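Local coordinates for protein imelysin (Bacteroides ovatus ATCC 8483, PDB 3OYV) that probably takes part in bacterial iron uptake at the outer membrane as a mainly helical member of the imelysin family, at residues M28-A33 / Y253-L259; I312-L316 / T346-L350; A45-K51 / F290-E295. All blocks are in the same frame, centred on the assembly; numbering follows the deposited sequence.

Overall arrangement
Two of the three contacts lie on the long helix 21-47. Contact 1 pairs its early turns with helix 223-261, and contact 3 ties its C-terminal end to the loop ahead of helix 298-303, the two centres about 25 Å apart. Contact 2 joins helices 309-316 and 343-351; its centre is about 13 Å from that of contact 1, and the two touch where M28 meets L350 and V31 meets T346. Contacts 1 and 3 interleave along the chain, while contact 2 follows both and lies about 29 Å from contact 3, centre to centre. The N-terminal helix is thus sewn to the C-terminal part of this mainly helical protein near both its ends.

Contact 1: residues M28-A33 / Y253-L259; sequences MRNVAA and YNAVIVL
Y253 lies against the backbone of A32 and A33 with the rim of its ring. CD1 of Y253 comes 3.7 Å from A33 N, close to the ring plane, while CE1 rests 3.9 Å from the methyl CB of A33. From its own helix, I257 CG1 lies over one face of the ring, toward the rim. At the far end of the ring the extended side chain of R29 comes by, its guanidinium plane 78° from the ring plane, so the two groups do not stack. With chi1 at 176°, CG of R29 is swung away from its backbone N, and the straight chain beyond it runs past I257, whose CD1 sits 3.5 Å from R29 CD. A water in the guanidinium plane accepts a bond from R29 NE at 2.8 Å and is also bonded to Y253 OH, bridging the two polar ends. The loop carrying W326 and D331 adds to both: D331 bonds the tyrosine hydroxyl and W326 makes a cation-pi contact with R29.

Further along, the contact is apolar. V256 is directed at the other helix, and its CG1 meets M28 CB at 3.8 Å and also lies near the M28 carbonyl. M28 is a selenomethionine with two modelled conformers; in the one described here its chain crosses L259 at about a right angle, SE 3.7 Å from CD2 of L259, a touch that is less certain for that reason. M28 also touches L351 of helix 343-351.

Small A32 lets the backbones come together, its CA 5.3 Å from that of Y253. The segments run antiparallel at 171° with their axes 9.3 Å apart, the close pairing of neighbouring helices in an antiparallel helical bundle, here joining helices 21-47 and 223-261.

Contact 2: residues I312-L316 / T346-L350; sequences IVQIL and TLEFL
F349 is swung out toward helix 309-316 by a first torsion of 178°, which sets its CG opposite the backbone N; in I312 chi1 is -61°, placing CG1 beside the backbone N and leaving the CG2 branch opposite it. The two side chains then slide past each other in opposite directions. CG2 of I312 makes the touch with the ring at CE1 of F349, 3.7 Å away, while CD1, on the longer branch, stands farther off over one face and reaches on to T346.

V313, next in the chain, and L316, one turn on, approach the outer end of the ring. L316 brings CD1 up near the ring plane, a looser approach at the edge, and V313 crosses F349 at about a right angle, with CG2 4.2 Å from CZ. L316 has a tighter partner in L350: its CD1 is 3.7 Å from CD2 of L350, and the same leucine methyl is 4.2 Å from I312 CG2. At the other end of the contact I312 CD1 rests against both branches of T346, 3.9 Å from OG1 and from CG2 alike. The hydroxyl has its polar partner elsewhere, since OG1 bonds the carbonyl of R342, just ahead of the helix.

Helix 21-47 covers this apolar layer as well, with W24 packing on L316. Y117 meets the F349 ring edge-to-face. The segments cross at -58° with axes 12.1 Å apart, a separation filled by these long side chains. T346 and L347 lie inside the GxHxxE signature of imelysin-like proteins, whose H345 and E348 are hydrogen-bonded to each other; E348 also bonds S118. The contact thus packs one flank of the helix that carries the family motif.

Contact 3: residues A45-K51 / F290-E295; sequences AWNSSYK and FGPVDE
W46 and Y50 receive P292 between them in a mainly apolar contact, finished by one hydrogen bond, that fastens a loop to the C-terminal end of helix 21-47 and the loop that follows it in the mainly helical imelysin fold. The fastened loop, 290-295, links helix 265-283 to helix 298-303 and contains a short 3-10 turn, closed by D294 N bonding G291 O. The turn presents the proline ring: P292 CD lies 3.5 Å from W46 NE1. On the tyrosine side P292 CG is 4.0 Å from Y50 CE1, and A45 CB touches the same CG. The indole and the proline cross at about a right angle. At the far edge of the indole, CH2 of W46 meets CE2 of F290 at 4.2 Å. Y56 packs edge-to-face on both W46 and Y50, and Y242 of helix 223-261 adds its ring beside the indole.

The indole N-H is satisfied in its own plane by a water, which W46 NE1 reaches at 2.8 Å. That water donates to F290 O and accepts from V293 N, so it ties the helix end to both sides of the turn. Beyond the proline, K51 CD lies over one face of the Y50 ring, toward the rim. Y50 OH donates to E295 OE1 at 2.6 Å, meeting the carboxylate on its syn side and 16° out of its plane.

Contact 1: residues M28-A33 / Y253-L259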
HETATM    1  N   MSE A  28      -2.153  19.953   5.382  1.00 11.09           N
HETATM    2  CA  MSE A  28      -1.102  18.914   5.468  0.60 11.06           C
HETATM    3  C   MSE A  28      -1.126  18.280   6.845  1.00 10.52           C
HETATM    4  O   MSE A  28      -1.059  17.058   6.963  1.00 10.96           O
HETATM    5  CB  MSE A  28       0.299  19.452   5.207  0.60 10.66           C
HETATM    6  CG  MSE A  28       0.689  19.586   3.780  0.60 12.04           C
HETATM    7 SE   MSE A  28       2.576  19.830   3.599  0.60 14.79          SE
HETATM    8  CE  MSE A  28       2.749  21.433   4.660  0.60 10.77           C
ATOM      9  N   ARG A  29      -1.157  19.127   7.877  1.00  9.88           N
ATOM     10  CA  ARG A  29      -1.223  18.612   9.239  1.00 10.51           C
ATOM     11  C   ARG A  29      -2.443  17.712   9.436  1.00 10.60           C
ATOM     12  O   ARG A  29      -2.353  16.651  10.044  1.00 10.41           O
ATOM     13  CB  ARG A  29      -1.224  19.735  10.299  1.00 10.19           C
ATOM     14  CG  ARG A  29      -1.379  19.272  11.693  1.00 12.78           C
ATOM     15  CD  ARG A  29      -1.172  20.405  12.644  1.00 12.58           C
ATOM     16  NE  ARG A  29      -1.581  19.959  13.974  1.00 15.90           N
ATOM     17  CZ  ARG A  29      -1.469  20.666  15.095  1.00 16.00           C
ATOM     18  NH1 ARG A  29      -1.020  21.890  15.055  1.00 17.18           N
ATOM     19  NH2 ARG A  29      -1.862  20.147  16.257  1.00 18.76           N
ATOM     20  N   ASN A  30      -3.594  18.164   8.947  1.00 10.23           N
ATOM     21  CA  ASN A  30      -4.808  17.392   9.090  1.00  9.80           C
ATOM     22  C   ASN A  30      -4.670  16.003   8.451  1.00  9.66           C
ATOM     23  O   ASN A  30      -5.007  14.987   9.054  1.00 10.68           O
ATOM     24  CB  ASN A  30      -5.994  18.128   8.468  1.00 11.59           C
ATOM     25  CG  ASN A  30      -7.326  17.532   8.916  1.00 10.67           C
ATOM     26  OD1 ASN A  30      -7.691  17.632  10.083  1.00 12.52           O
ATOM     27  ND2 ASN A  30      -8.034  16.851   7.997  1.00 13.19           N
ATOM     28  N   VAL A  31      -4.169  15.979   7.218  1.00  9.40           N
ATOM     29  CA  VAL A  31      -4.057  14.709   6.497  1.00  9.49           C
ATOM     30  C   VAL A  31      -3.021  13.784   7.158  1.00  9.43           C
ATOM     31  O   VAL A  31      -3.255  12.577   7.299  1.00  9.89           O
ATOM     32  CB  VAL A  31      -3.754  14.974   5.025  1.00 11.10           C
ATOM     33  CG1 VAL A  31      -3.464  13.670   4.262  1.00 12.82           C
ATOM     34  CG2 VAL A  31      -4.911  15.739   4.347  1.00 12.59           C
ATOM     35  N   ALA A  32      -1.914  14.354   7.634  1.00  9.42           N
ATOM     36  CA  ALA A  32      -0.875  13.564   8.302  1.00  9.18           C
ATOM     37  C   ALA A  32      -1.386  13.045   9.645  1.00  9.55           C
ATOM     38  O   ALA A  32      -1.051  11.928  10.046  1.00  9.73           O
ATOM     39  CB  ALA A  32       0.393  14.378   8.510  1.00 10.70           C
ATOM     40  N   ALA A  33      -2.204  13.850  10.371  1.00  9.33           N
ATOM     41  CA  ALA A  33      -2.799  13.430  11.641  1.00  9.32           C
ATOM     42  C   ALA A  33      -3.717  12.239  11.426  1.00 10.40           C
ATOM     43  O   ALA A  33      -3.717  11.285  12.198  1.00 10.75           O
ATOM     44  CB  ALA A  33      -3.535  14.598  12.271  1.00 10.48           C
ATOM     45  N   TYR A 253       4.359  12.420  10.362  1.00 10.61           N
ATOM     46  CA  TYR A 253       3.605  13.475  11.056  1.00  9.55           C
ATOM     47  C   TYR A 253       4.603  14.540  11.574  1.00  9.41           C
ATOM     48  O   TYR A 253       4.390  15.724  11.374  1.00 10.08           O
ATOM     49  CB  TYR A 253       2.763  12.890  12.167  1.00 11.04           C
ATOM     50  CG  TYR A 253       1.983  13.927  12.918  1.00 11.20           C
ATOM     51  CD1 TYR A 253       0.861  14.532  12.368  1.00 11.84           C
ATOM     52  CD2 TYR A 253       2.427  14.371  14.143  1.00 11.36           C
ATOM     53  CE1 TYR A 253       0.141  15.502  13.080  1.00 13.30           C
ATOM     54  CE2 TYR A 253       1.724  15.321  14.857  1.00 13.91           C
ATOM     55  CZ  TYR A 253       0.577  15.888  14.316  1.00 13.29           C
ATOM     56  OH  TYR A 253      -0.096  16.845  15.020  1.00 16.77           O
ATOM     57  N   ASN A 254       5.688  14.122  12.231  1.00  9.81           N
ATOM     58  CA  ASN A 254       6.647  15.082  12.746  1.00 11.53           C
ATOM     59  C   ASN A 254       7.283  15.906  11.634  1.00 10.34           C
ATOM     60  O   ASN A 254       7.449  17.108  11.762  1.00 11.03           O
ATOM     61  CB  ASN A 254       7.764  14.387  13.569  1.00 11.76           C
ATOM     62  CG  ASN A 254       7.282  13.737  14.793  1.00 12.97           C
ATOM     63  OD1 ASN A 254       7.298  12.499  14.898  1.00 18.38           O
ATOM     64  ND2 ASN A 254       6.848  14.544  15.743  1.00 13.18           N
ATOM     65  N   ALA A 255       7.611  15.244  10.522  1.00  9.18           N
ATOM     66  CA  ALA A 255       8.209  15.928   9.403  1.00  9.56           C
ATOM     67  C   ALA A 255       7.263  16.985   8.818  1.00  9.75           C
ATOM     68  O   ALA A 255       7.703  18.081   8.393  1.00  9.69           O
ATOM     69  CB  ALA A 255       8.671  14.959   8.318  1.00  9.69           C
ATOM     70  N   VAL A 256       5.971  16.656   8.755  1.00  9.42           N
ATOM     71  CA  VAL A 256       4.977  17.599   8.284  1.00 10.47           C
ATOM     72  C   VAL A 256       4.823  18.785   9.244  1.00 10.41           C
ATOM     73  O   VAL A 256       4.712  19.908   8.796  1.00 11.79           O
ATOM     74  CB  VAL A 256       3.644  16.855   8.019  1.00 10.57           C
ATOM     75  CG1 VAL A 256       2.465  17.844   7.892  1.00 11.62           C
ATOM     76  CG2 VAL A 256       3.752  15.970   6.759  1.00 12.73           C
ATOM     77  N   ILE A 257       4.835  18.525  10.551  1.00 10.35           N
ATOM     78  CA  ILE A 257       4.741  19.626  11.540  1.00 11.10           C
ATOM     79  C   ILE A 257       5.966  20.573  11.372  1.00  9.99           C
ATOM     80  O   ILE A 257       5.814  21.798  11.369  1.00 12.03           O
ATOM     81  CB  ILE A 257       4.606  19.083  13.007  1.00 11.85           C
ATOM     82  CG1 ILE A 257       3.288  18.317  13.222  1.00 13.87           C
ATOM     83  CG2 ILE A 257       4.749  20.239  14.027  1.00 12.96           C
ATOM     84  CD1 ILE A 257       2.048  19.136  13.041  1.00 16.80           C
ATOM     85  N   VAL A 258       7.167  20.024  11.183  1.00 10.36           N
ATOM     86  CA  VAL A 258       8.358  20.881  11.048  1.00 10.13           C
ATOM     87  C   VAL A 258       8.267  21.723   9.779  1.00 11.91           C
ATOM     88  O   VAL A 258       8.588  22.915   9.803  1.00 12.59           O
ATOM     89  CB  VAL A 258       9.672  20.070  11.113  1.00  9.59           C
ATOM     90  CG1 VAL A 258      10.907  20.954  10.833  1.00 12.27           C
ATOM     91  CG2 VAL A 258       9.784  19.402  12.476  1.00 11.15           C
ATOM     92  N   LEU A 259       7.762  21.121   8.692  1.00 11.69           N
ATOM     93  CA  LEU A 259       7.553  21.833   7.441  1.00 11.90           C
ATOM     94  C   LEU A 259       6.575  22.996   7.637  1.00 12.65           C
ATOM     95  O   LEU A 259       6.831  24.110   7.122  1.00 16.17           O
ATOM     96  CB  LEU A 259       7.078  20.859   6.356  1.00 11.94           C
ATOM     97  CG  LEU A 259       6.625  21.414   5.001  1.00 11.43           C
ATOM     98  CD1 LEU A 259       7.618  22.219   4.243  1.00 14.62           C
ATOM     99  CD2 LEU A 259       6.173  20.244   4.125  1.00 12.50           C
TER
HETATM  100  O   HOH W   1      -2.967  17.572  14.625  1.00 19.72           O

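Contact 2: residues I312-L316 / T346-L350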
ATOM      1  N   ILE A 312      -9.270  19.423  -3.290  1.00 13.40           N
ATOM      2  CA  ILE A 312      -8.047  19.781  -2.546  1.00 13.73           C
ATOM      3  C   ILE A 312      -7.646  21.219  -2.835  1.00 13.63           C
ATOM      4  O   ILE A 312      -7.312  21.961  -1.921  1.00 12.97           O
ATOM      5  CB  ILE A 312      -6.891  18.797  -2.831  1.00 15.09           C
ATOM      6  CG1 ILE A 312      -7.268  17.369  -2.413  1.00 13.89           C
ATOM      7  CG2 ILE A 312      -5.638  19.220  -2.091  1.00 13.54           C
ATOM      8  CD1 ILE A 312      -6.338  16.265  -2.985  1.00 15.49           C
ATOM      9  N   VAL A 313      -7.664  21.618  -4.100  1.00 14.26           N
ATOM     10  CA  VAL A 313      -7.353  22.993  -4.466  1.00 15.05           C
ATOM     11  C   VAL A 313      -8.318  23.984  -3.788  1.00 15.87           C
ATOM     12  O   VAL A 313      -7.876  25.013  -3.273  1.00 15.08           O
ATOM     13  CB  VAL A 313      -7.328  23.159  -6.000  1.00 16.52           C
ATOM     14  CG1 VAL A 313      -7.229  24.648  -6.418  1.00 18.68           C
ATOM     15  CG2 VAL A 313      -6.172  22.331  -6.603  1.00 19.62           C
ATOM     16  N   GLN A 314      -9.608  23.655  -3.742  1.00 15.23           N
ATOM     17  CA  GLN A 314     -10.594  24.514  -3.058  0.60 15.56           C
ATOM     18  C   GLN A 314     -10.263  24.637  -1.568  1.00 15.66           C
ATOM     19  O   GLN A 314     -10.313  25.736  -0.994  1.00 16.04           O
ATOM     20  CB  GLN A 314     -12.011  23.982  -3.255  0.60 16.88           C
ATOM     21  CG  GLN A 314     -12.552  24.114  -4.671  0.60 17.62           C
ATOM     22  CD  GLN A 314     -13.915  23.465  -4.843  0.60 28.85           C
ATOM     23  OE1 GLN A 314     -14.367  22.685  -3.996  0.60 32.18           O
ATOM     24  NE2 GLN A 314     -14.575  23.774  -5.954  0.60 34.03           N
ATOM     25  N   ILE A 315      -9.897  23.529  -0.935  1.00 13.84           N
ATOM     26  CA  ILE A 315      -9.422  23.548   0.471  1.00 13.77           C
ATOM     27  C   ILE A 315      -8.217  24.481   0.644  1.00 13.58           C
ATOM     28  O   ILE A 315      -8.159  25.310   1.573  1.00 13.88           O
ATOM     29  CB  ILE A 315      -9.101  22.097   0.943  1.00 13.80           C
ATOM     30  CG1 ILE A 315     -10.422  21.362   1.212  1.00 14.54           C
ATOM     31  CG2 ILE A 315      -8.174  22.106   2.187  1.00 12.98           C
ATOM     32  CD1 ILE A 315     -10.317  19.819   1.243  1.00 15.31           C
ATOM     33  N   LEU A 316      -7.242  24.370  -0.263  1.00 12.20           N
ATOM     34  CA  LEU A 316      -6.031  25.153  -0.144  1.00 12.36           C
ATOM     35  C   LEU A 316      -6.292  26.639  -0.339  1.00 13.01           C
ATOM     36  O   LEU A 316      -5.568  27.466   0.212  1.00 13.55           O
ATOM     37  CB  LEU A 316      -4.967  24.652  -1.119  1.00 12.66           C
ATOM     38  CG  LEU A 316      -4.435  23.248  -0.800  1.00 13.21           C
ATOM     39  CD1 LEU A 316      -3.559  22.744  -2.003  1.00 13.92           C
ATOM     40  CD2 LEU A 316      -3.637  23.251   0.506  1.00 14.85           C
ATOM     41  N   THR A 346      -3.130  12.175  -0.988  1.00 10.05           N
ATOM     42  CA  THR A 346      -3.389  13.597  -0.720  1.00 10.16           C
ATOM     43  C   THR A 346      -2.146  14.253  -0.148  1.00  9.90           C
ATOM     44  O   THR A 346      -1.767  15.332  -0.575  1.00 10.41           O
ATOM     45  CB  THR A 346      -4.623  13.810   0.187  1.00 10.23           C
ATOM     46  OG1 THR A 346      -5.776  13.351  -0.512  1.00 11.38           O
ATOM     47  CG2 THR A 346      -4.784  15.296   0.473  1.00 10.09           C
ATOM     48  N   LEU A 347      -1.486  13.592   0.804  1.00  9.87           N
ATOM     49  CA  LEU A 347      -0.218  14.143   1.278  1.00  9.39           C
ATOM     50  C   LEU A 347       0.805  14.209   0.172  1.00  9.55           C
ATOM     51  O   LEU A 347       1.542  15.170   0.082  1.00 10.16           O
ATOM     52  CB  LEU A 347       0.271  13.339   2.450  1.00 10.73           C
ATOM     53  CG  LEU A 347       1.327  13.977   3.312  1.00 13.04           C
ATOM     54  CD1 LEU A 347       1.022  15.432   3.679  1.00 17.13           C
ATOM     55  CD2 LEU A 347       1.480  13.081   4.592  1.00 13.73           C
ATOM     56  N   GLU A 348       0.822  13.176  -0.665  1.00  8.78           N
ATOM     57  CA  GLU A 348       1.713  13.188  -1.820  1.00  9.55           C
ATOM     58  C   GLU A 348       1.491  14.433  -2.706  1.00  9.32           C
ATOM     59  O   GLU A 348       2.443  15.104  -3.126  1.00 10.16           O
ATOM     60  CB  GLU A 348       1.506  11.892  -2.640  1.00  9.28           C
ATOM     61  CG  GLU A 348       2.543  11.623  -3.720  1.00  9.40           C
ATOM     62  CD  GLU A 348       2.074  10.554  -4.709  1.00 10.54           C
ATOM     63  OE1 GLU A 348       0.914  10.122  -4.628  1.00 11.26           O
ATOM     64  OE2 GLU A 348       2.879  10.212  -5.595  1.00 11.30           O
ATOM     65  N   PHE A 349       0.215  14.713  -2.986  1.00 10.40           N
ATOM     66  CA  PHE A 349      -0.154  15.903  -3.793  1.00 10.98           C
ATOM     67  C   PHE A 349       0.391  17.192  -3.175  1.00 10.39           C
ATOM     68  O   PHE A 349       0.839  18.088  -3.875  1.00 12.14           O
ATOM     69  CB  PHE A 349      -1.682  15.948  -3.861  1.00 11.72           C
ATOM     70  CG  PHE A 349      -2.264  17.124  -4.617  1.00 13.20           C
ATOM     71  CD1 PHE A 349      -2.421  18.353  -4.020  1.00 13.20           C
ATOM     72  CD2 PHE A 349      -2.790  16.953  -5.878  1.00 17.57           C
ATOM     73  CE1 PHE A 349      -2.976  19.401  -4.726  1.00 12.11           C
ATOM     74  CE2 PHE A 349      -3.375  18.005  -6.563  1.00 19.38           C
ATOM     75  CZ  PHE A 349      -3.442  19.220  -5.991  1.00 16.29           C
ATOM     76  N   LEU A 350       0.316  17.257  -1.855  1.00  9.98           N
ATOM     77  CA  LEU A 350       0.727  18.426  -1.070  1.00  9.68           C
ATOM     78  C   LEU A 350       2.230  18.585  -0.943  1.00  9.79           C
ATOM     79  O   LEU A 350       2.706  19.685  -0.650  1.00 11.78           O
ATOM     80  CB  LEU A 350       0.045  18.378   0.308  1.00 10.26           C
ATOM     81  CG  LEU A 350      -1.495  18.517   0.333  1.00 11.09           C
ATOM     82  CD1 LEU A 350      -2.056  18.168   1.733  1.00 12.09           C
ATOM     83  CD2 LEU A 350      -1.959  19.911  -0.164  1.00 13.22           C
TER

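Contact 3: residues A45-K51 / F290-E295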
ATOM      1  N   ALA A  45      -4.944  -2.923  16.415  1.00 11.77           N
ATOM      2  CA  ALA A  45      -6.002  -3.918  16.208  1.00 11.92           C
ATOM      3  C   ALA A  45      -5.356  -5.295  16.051  1.00 11.78           C
ATOM      4  O   ALA A  45      -5.838  -6.285  16.578  1.00 12.83           O
ATOM      5  CB  ALA A  45      -6.800  -3.604  14.987  1.00 12.94           C
ATOM      6  N   TRP A  46      -4.236  -5.332  15.323  1.00 11.83           N
ATOM      7  CA  TRP A  46      -3.498  -6.584  15.146  1.00 11.27           C
ATOM      8  C   TRP A  46      -2.728  -7.007  16.371  1.00 10.87           C
ATOM      9  O   TRP A  46      -2.619  -8.197  16.660  1.00 12.43           O
ATOM     10  CB  TRP A  46      -2.547  -6.483  13.934  1.00 10.39           C
ATOM     11  CG  TRP A  46      -3.206  -6.816  12.617  1.00  9.50           C
ATOM     12  CD1 TRP A  46      -3.859  -5.944  11.776  1.00 11.37           C
ATOM     13  CD2 TRP A  46      -3.300  -8.107  11.992  1.00 10.02           C
ATOM     14  NE1 TRP A  46      -4.374  -6.612  10.701  1.00 10.87           N
ATOM     15  CE2 TRP A  46      -4.025  -7.937  10.801  1.00 10.07           C
ATOM     16  CE3 TRP A  46      -2.879  -9.395  12.344  1.00 10.57           C
ATOM     17  CZ2 TRP A  46      -4.278  -8.999   9.922  1.00 11.63           C
ATOM     18  CZ3 TRP A  46      -3.118 -10.434  11.465  1.00 12.10           C
ATOM     19  CH2 TRP A  46      -3.817 -10.246  10.295  1.00 10.99           C
ATOM     20  N   ASN A  47      -2.081  -6.049  17.036  1.00 12.77           N
ATOM     21  CA  ASN A  47      -1.090  -6.368  18.041  1.00 13.68           C
ATOM     22  C   ASN A  47      -1.581  -6.380  19.472  1.00 14.20           C
ATOM     23  O   ASN A  47      -0.963  -7.027  20.325  1.00 15.52           O
ATOM     24  CB  ASN A  47       0.058  -5.366  17.940  1.00 12.96           C
ATOM     25  CG  ASN A  47       1.234  -5.725  18.846  1.00 13.89           C
ATOM     26  OD1 ASN A  47       1.866  -6.796  18.714  1.00 15.67           O
ATOM     27  ND2 ASN A  47       1.574  -4.808  19.743  1.00 16.87           N
ATOM     28  N   SER A  48      -2.666  -5.668  19.734  1.00 14.91           N
ATOM     29  CA  SER A  48      -3.128  -5.488  21.109  0.60 15.53           C
ATOM     30  C   SER A  48      -4.561  -5.975  21.321  1.00 15.54           C
ATOM     31  O   SER A  48      -4.816  -6.858  22.179  1.00 18.64           O
ATOM     32  CB  SER A  48      -2.986  -4.007  21.510  0.60 17.02           C
ATOM     33  OG  SER A  48      -3.479  -3.798  22.824  0.60 20.32           O
ATOM     34  N   SER A  49      -5.493  -5.431  20.569  1.00 15.33           N
ATOM     35  CA  SER A  49      -6.898  -5.734  20.797  1.00 16.78           C
ATOM     36  C   SER A  49      -7.746  -5.370  19.616  1.00 16.28           C
ATOM     37  O   SER A  49      -7.719  -4.227  19.153  1.00 17.64           O
ATOM     38  CB  SER A  49      -7.381  -4.981  22.040  1.00 17.75           C
ATOM     39  OG  SER A  49      -8.769  -5.178  22.291  1.00 19.76           O
ATOM     40  N   TYR A  50      -8.507  -6.346  19.127  1.00 16.61           N
ATOM     41  CA  TYR A  50      -9.443  -6.160  18.056  1.00 16.90           C
ATOM     42  C   TYR A  50     -10.824  -6.057  18.652  1.00 20.99           C
ATOM     43  O   TYR A  50     -11.314  -7.016  19.249  1.00 21.26           O
ATOM     44  CB  TYR A  50      -9.336  -7.347  17.110  1.00 16.89           C
ATOM     45  CG  TYR A  50     -10.295  -7.378  15.982  1.00 15.63           C
ATOM     46  CD1 TYR A  50     -10.225  -6.438  14.955  1.00 17.51           C
ATOM     47  CD2 TYR A  50     -11.238  -8.389  15.891  1.00 18.03           C
ATOM     48  CE1 TYR A  50     -11.070  -6.494  13.870  1.00 17.50           C
ATOM     49  CE2 TYR A  50     -12.103  -8.452  14.818  1.00 21.13           C
ATOM     50  CZ  TYR A  50     -12.035  -7.500  13.817  1.00 20.31           C
ATOM     51  OH  TYR A  50     -12.901  -7.587  12.767  1.00 23.43           O
ATOM     52  N   LYS A  51     -11.415  -4.877  18.495  1.00 21.87           N
ATOM     53  CA  LYS A  51     -12.768  -4.578  18.975  1.00 24.68           C
ATOM     54  C   LYS A  51     -12.923  -4.913  20.437  1.00 25.94           C
ATOM     55  O   LYS A  51     -13.914  -5.511  20.837  1.00 29.64           O
ATOM     56  CB  LYS A  51     -13.751  -5.365  18.118  1.00 24.14           C
ATOM     57  CG  LYS A  51     -13.835  -4.882  16.694  1.00 31.80           C
ATOM     58  CD  LYS A  51     -14.644  -5.843  15.859  1.00 35.70           C
ATOM     59  CE  LYS A  51     -15.033  -5.227  14.540  1.00 37.40           C
ATOM     60  NZ  LYS A  51     -15.899  -6.166  13.767  1.00 39.64           N
ATOM     61  N   PHE A 290      -6.746  -7.633   4.190  1.00 10.80           N
ATOM     62  CA  PHE A 290      -7.850  -8.318   4.821  1.00 11.51           C
ATOM     63  C   PHE A 290      -7.833  -8.051   6.306  1.00 11.88           C
ATOM     64  O   PHE A 290      -6.872  -7.511   6.837  1.00 12.50           O
ATOM     65  CB  PHE A 290      -7.832  -9.841   4.545  1.00 12.77           C
ATOM     66  CG  PHE A 290      -6.745 -10.599   5.260  1.00 13.15           C
ATOM     67  CD1 PHE A 290      -5.499 -10.785   4.665  1.00 15.09           C
ATOM     68  CD2 PHE A 290      -6.988 -11.168   6.481  1.00 14.50           C
ATOM     69  CE1 PHE A 290      -4.525 -11.529   5.328  1.00 14.40           C
ATOM     70  CE2 PHE A 290      -6.020 -11.883   7.154  1.00 16.83           C
ATOM     71  CZ  PHE A 290      -4.803 -12.078   6.572  1.00 15.73           C
ATOM     72  N   GLY A 291      -8.919  -8.402   6.985  1.00 13.13           N
ATOM     73  CA  GLY A 291      -9.029  -8.131   8.400  1.00 12.72           C
ATOM     74  C   GLY A 291      -9.169  -6.640   8.626  1.00 12.50           C
ATOM     75  O   GLY A 291      -9.806  -5.948   7.821  1.00 12.99           O
ATOM     76  N   PRO A 292      -8.580  -6.130   9.709  1.00 12.11           N
ATOM     77  CA  PRO A 292      -8.759  -4.716  10.067  1.00 12.64           C
ATOM     78  C   PRO A 292      -8.636  -3.701   8.954  1.00 12.36           C
ATOM     79  O   PRO A 292      -9.483  -2.807   8.836  1.00 13.56           O
ATOM     80  CB  PRO A 292      -7.711  -4.515  11.156  1.00 13.22           C
ATOM     81  CG  PRO A 292      -7.676  -5.835  11.860  1.00 13.49           C
ATOM     82  CD  PRO A 292      -7.856  -6.872  10.758  1.00 12.36           C
ATOM     83  N   VAL A 293      -7.631  -3.820   8.106  1.00 11.83           N
ATOM     84  CA  VAL A 293      -7.436  -2.788   7.075  1.00 11.54           C
ATOM     85  C   VAL A 293      -8.580  -2.806   6.044  1.00 11.82           C
ATOM     86  O   VAL A 293      -8.817  -1.810   5.376  1.00 13.91           O
ATOM     87  CB  VAL A 293      -6.065  -2.935   6.359  1.00 11.29           C
ATOM     88  CG1 VAL A 293      -6.103  -4.139   5.377  1.00 12.10           C
ATOM     89  CG2 VAL A 293      -5.647  -1.628   5.654  1.00 13.09           C
ATOM     90  N   ASP A 294      -9.279  -3.941   5.935  1.00 13.25           N
ATOM     91  CA  ASP A 294     -10.345  -4.129   4.953  1.00 14.78           C
ATOM     92  C   ASP A 294     -11.720  -3.967   5.588  1.00 16.32           C
ATOM     93  O   ASP A 294     -12.718  -4.449   5.029  1.00 20.35           O
ATOM     94  CB  ASP A 294     -10.198  -5.535   4.347  1.00 16.14           C
ATOM     95  CG  ASP A 294     -11.095  -5.801   3.153  1.00 19.69           C
ATOM     96  OD1 ASP A 294     -11.201  -4.916   2.269  1.00 24.52           O
ATOM     97  OD2 ASP A 294     -11.626  -6.951   3.086  1.00 24.08           O
ATOM     98  N   GLU A 295     -11.776  -3.310   6.753  1.00 14.75           N
ATOM     99  CA  GLU A 295     -13.013  -3.061   7.503  1.00 16.45           C
ATOM    100  C   GLU A 295     -13.167  -1.574   7.787  1.00 16.54           C
ATOM    101  O   GLU A 295     -12.182  -0.817   7.884  1.00 16.41           O
ATOM    102  CB  GLU A 295     -12.984  -3.844   8.810  1.00 18.25           C
ATOM    103  CG  GLU A 295     -12.960  -5.375   8.595  1.00 18.32           C
ATOM    104  CD  GLU A 295     -12.704  -6.230   9.832  1.00 19.93           C
ATOM    105  OE1 GLU A 295     -12.597  -5.726  10.972  1.00 23.36           O
ATOM    106  OE2 GLU A 295     -12.618  -7.473   9.642  1.00 26.99           O
TER
HETATM  107  O   HOH W   2      -5.305  -5.753   8.172  1.00 11.16           O
HETATM  108  O   HOH W   3     -15.736  -4.484  11.073  1.00 41.61           O